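Local structure of putative dimetal phosphatase (Danio rerio, 2NXF) at residues L152-R157 with H166-L171. The protein probably hydrolyses ADP-ribose and CDP-alcohols such as CDP-choline and CDP-glycerol, as a metallophosphoesterase with a dinuclear metal centre. Sequence-based numbering, arbitrary orientation.
Sequences LSVIGR and HSWRIL
S153 and S167 bring the two backbones closest, with CA atoms 5.2 Å apart. Next in line are V154 and W168. Residues 152-157 are loop; residues 166-171 belong to helix 162-174, which follows that loop in the chain. S167 sits against the loop backbone. Its CB is 3.3 Å from S153 O, and its OG is 3.2 Å from L152 CA. OG lies beside its own backbone N (chi1 -60°) and is hydrogen-bonded to K163 O, one turn earlier in the helix. This intrahelical bond gives the buried hydroxyl a partner.

Leucine and valine pack on opposite sides of this serine. L152 spreads its two methyls over the helix: L152 CD1 meets I170 CD1 at 4.1 Å, and L152 CD2 comes in near the plane of the H166 ring at its edge, 3.9 Å from H166 CD2. I170 CD1 lies over one face of that ring, offset toward its rim. H166 also reaches a bound zinc ion, distinct from the zinc pair of the active site. V154 uses both methyls. Its CG1 rests on W168 CA at 3.6 Å and beside W168 CB, while CG2 touches L171 CD2 at 3.9 Å. The indole itself extends away from the loop.

On the far side of the loop backbone, S153 OG accepts a bond from G156 N (2.9 Å, N-H...O angle 134°) and is also hydrogen-bonded to Y150 O. The S153-G156 bond is an ST motif. The loop also reaches the dinuclear zinc site, where I155 touches the ligand N96. The contact as a whole packs a helix back on the loop that leads into it from strand 142-146 of the calcineurin-like phosphoesterase fold.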
ATOM      1  N   LEU A 152      12.580   4.326  -4.828  1.00 24.14           N
ATOM      2  CA  LEU A 152      13.273   4.069  -6.085  1.00 24.73           C
ATOM      3  C   LEU A 152      12.202   3.767  -7.119  1.00 24.97           C
ATOM      4  O   LEU A 152      11.505   2.773  -7.004  1.00 25.90           O
ATOM      5  CB  LEU A 152      14.238   2.885  -5.933  1.00 25.29           C
ATOM      6  CG  LEU A 152      15.340   3.047  -4.883  1.00 25.51           C
ATOM      7  CD1 LEU A 152      16.228   1.815  -4.942  1.00 28.88           C
ATOM      8  CD2 LEU A 152      16.158   4.316  -5.108  1.00 25.52           C
ATOM      9  N   SER A 153      12.044   4.647  -8.100  1.00 24.59           N
ATOM     10  CA  SER A 153      11.088   4.426  -9.184  1.00 23.90           C
ATOM     11  C   SER A 153      11.400   5.399 -10.295  1.00 24.35           C
ATOM     12  O   SER A 153      12.128   6.381 -10.093  1.00 23.37           O
ATOM     13  CB  SER A 153       9.650   4.653  -8.700  1.00 24.49           C
ATOM     14  OG  SER A 153       9.406   6.026  -8.382  1.00 24.98           O
ATOM     15  N   VAL A 154      10.872   5.119 -11.483  1.00 23.32           N
ATOM     16  CA  VAL A 154      10.966   6.109 -12.543  1.00 24.13           C
ATOM     17  C   VAL A 154       9.708   6.978 -12.593  1.00 24.79           C
ATOM     18  O   VAL A 154       9.740   8.080 -13.128  1.00 26.15           O
ATOM     19  CB  VAL A 154      11.283   5.487 -13.921  1.00 24.15           C
ATOM     20  CG1 VAL A 154      12.679   4.883 -13.921  1.00 24.44           C
ATOM     21  CG2 VAL A 154      10.233   4.450 -14.309  1.00 23.44           C
ATOM     22  N   ILE A 155       8.610   6.480 -12.016  1.00 24.84           N
ATOM     23  CA  ILE A 155       7.336   7.197 -12.092  1.00 24.52           C
ATOM     24  C   ILE A 155       7.149   8.196 -10.940  1.00 24.40           C
ATOM     25  O   ILE A 155       6.337   9.139 -11.056  1.00 24.85           O
ATOM     26  CB  ILE A 155       6.122   6.241 -12.163  1.00 24.44           C
ATOM     27  CG1 ILE A 155       6.017   5.383 -10.882  1.00 24.89           C
ATOM     28  CG2 ILE A 155       6.149   5.411 -13.446  1.00 24.85           C
ATOM     29  CD1 ILE A 155       4.700   4.664 -10.776  1.00 25.41           C
ATOM     30  N   GLY A 156       7.907   7.998  -9.862  1.00 25.01           N
ATOM     31  CA  GLY A 156       7.805   8.836  -8.660  1.00 25.60           C
ATOM     32  C   GLY A 156       9.032   9.675  -8.330  1.00 25.78           C
ATOM     33  O   GLY A 156       9.178  10.168  -7.202  1.00 26.12           O
ATOM     34  N   ARG A 157       9.926   9.821  -9.301  1.00 25.28           N
ATOM     35  CA  ARG A 157      11.114  10.670  -9.146  1.00 25.19           C
ATOM     36  C   ARG A 157      11.290  11.527 -10.409  1.00 25.63           C
ATOM     37  O   ARG A 157      10.835  11.140 -11.482  1.00 25.29           O
ATOM     38  CB  ARG A 157      12.347   9.794  -8.903  1.00 24.19           C
ATOM     39  CG  ARG A 157      12.361   9.038  -7.560  1.00 23.28           C
ATOM     40  CD  ARG A 157      12.418  10.011  -6.368  1.00 24.36           C
ATOM     41  NE  ARG A 157      12.390   9.310  -5.082  1.00 21.46           N
ATOM     42  CZ  ARG A 157      12.269   9.916  -3.904  1.00 21.44           C
ATOM     43  NH1 ARG A 157      12.110  11.246  -3.841  1.00 22.20           N
ATOM     44  NH2 ARG A 157      12.287   9.187  -2.790  1.00 22.58           N
ATOM     45  N   HIS A 166      19.305   6.419 -10.945  1.00 23.61           N
ATOM     46  CA  HIS A 166      19.586   5.140 -10.297  1.00 24.62           C
ATOM     47  C   HIS A 166      18.491   4.116 -10.593  1.00 24.17           C
ATOM     48  O   HIS A 166      18.767   2.984 -10.987  1.00 24.05           O
ATOM     49  CB  HIS A 166      19.719   5.333  -8.785  1.00 25.43           C
ATOM     50  CG  HIS A 166      20.095   4.084  -8.051  1.00 28.46           C
ATOM     51  ND1 HIS A 166      21.197   3.329  -8.388  1.00 33.05           N
ATOM     52  CD2 HIS A 166      19.524   3.467  -6.989  1.00 31.98           C
ATOM     53  CE1 HIS A 166      21.288   2.298  -7.566  1.00 33.57           C
ATOM     54  NE2 HIS A 166      20.289   2.361  -6.705  1.00 33.74           N
ATOM     55  N   SER A 167      17.240   4.535 -10.389  1.00 23.77           N
ATOM     56  CA  SER A 167      16.056   3.693 -10.608  1.00 23.81           C
ATOM     57  C   SER A 167      15.906   3.257 -12.068  1.00 23.98           C
ATOM     58  O   SER A 167      15.563   2.107 -12.351  1.00 23.64           O
ATOM     59  CB  SER A 167      14.818   4.457 -10.161  1.00 23.79           C
ATOM     60  OG  SER A 167      14.938   4.789  -8.774  1.00 24.54           O
ATOM     61  N   TRP A 168      16.169   4.175 -12.996  1.00 23.16           N
ATOM     62  CA  TRP A 168      16.098   3.857 -14.420  1.00 23.86           C
ATOM     63  C   TRP A 168      17.162   2.819 -14.802  1.00 24.11           C
ATOM     64  O   TRP A 168      16.912   1.915 -15.603  1.00 24.10           O
ATOM     65  CB  TRP A 168      16.243   5.134 -15.255  1.00 24.56           C
ATOM     66  CG  TRP A 168      16.152   4.898 -16.739  1.00 25.60           C
ATOM     67  CD1 TRP A 168      15.021   4.937 -17.521  1.00 26.81           C
ATOM     68  CD2 TRP A 168      17.231   4.550 -17.606  1.00 25.38           C
ATOM     69  NE1 TRP A 168      15.350   4.648 -18.830  1.00 27.27           N
ATOM     70  CE2 TRP A 168      16.694   4.403 -18.909  1.00 26.27           C
ATOM     71  CE3 TRP A 168      18.606   4.349 -17.410  1.00 25.41           C
ATOM     72  CZ2 TRP A 168      17.486   4.061 -20.014  1.00 25.98           C
ATOM     73  CZ3 TRP A 168      19.403   4.013 -18.519  1.00 26.22           C
ATOM     74  CH2 TRP A 168      18.832   3.869 -19.801  1.00 26.58           C
ATOM     75  N   ARG A 169      18.354   2.960 -14.227  1.00 23.93           N
ATOM     76  CA  ARG A 169      19.430   1.987 -14.461  1.00 24.81           C
ATOM     77  C   ARG A 169      19.059   0.583 -13.943  1.00 25.45           C
ATOM     78  O   ARG A 169      19.309  -0.414 -14.629  1.00 25.78           O
ATOM     79  CB  ARG A 169      20.720   2.490 -13.824  1.00 24.57           C
ATOM     80  CG  ARG A 169      21.299   3.646 -14.606  1.00 24.82           C
ATOM     81  CD  ARG A 169      22.506   4.283 -13.943  1.00 26.15           C
ATOM     82  NE  ARG A 169      23.023   5.347 -14.798  1.00 29.43           N
ATOM     83  CZ  ARG A 169      23.972   6.214 -14.452  1.00 31.18           C
ATOM     84  NH1 ARG A 169      24.535   6.150 -13.253  1.00 32.41           N
ATOM     85  NH2 ARG A 169      24.365   7.150 -15.316  1.00 32.90           N
ATOM     86  N   ILE A 170      18.487   0.518 -12.740  1.00 25.50           N
ATOM     87  CA  ILE A 170      18.033  -0.754 -12.155  1.00 26.64           C
ATOM     88  C   ILE A 170      16.947  -1.376 -13.043  1.00 25.87           C
ATOM     89  O   ILE A 170      17.050  -2.536 -13.440  1.00 25.65           O
ATOM     90  CB  ILE A 170      17.463  -0.576 -10.721  1.00 26.93           C
ATOM     91  CG1 ILE A 170      18.541  -0.100  -9.731  1.00 28.21           C
ATOM     92  CG2 ILE A 170      16.731  -1.873 -10.238  1.00 28.89           C
ATOM     93  CD1 ILE A 170      17.926   0.402  -8.379  1.00 28.58           C
ATOM     94  N   LEU A 171      15.931  -0.586 -13.372  1.00 24.46           N
ATOM     95  CA  LEU A 171      14.814  -1.076 -14.183  1.00 24.52           C
ATOM     96  C   LEU A 171      15.274  -1.580 -15.557  1.00 25.33           C
ATOM     97  O   LEU A 171      14.881  -2.674 -15.987  1.00 26.03           O
ATOM     98  CB  LEU A 171      13.765   0.015 -14.374  1.00 24.97           C
ATOM     99  CG  LEU A 171      12.554  -0.283 -15.281  1.00 23.31           C
ATOM    100  CD1 LEU A 171      11.840  -1.565 -14.824  1.00 26.26           C
ATOM    101  CD2 LEU A 171      11.609   0.930 -15.255  1.00 24.69           C
TER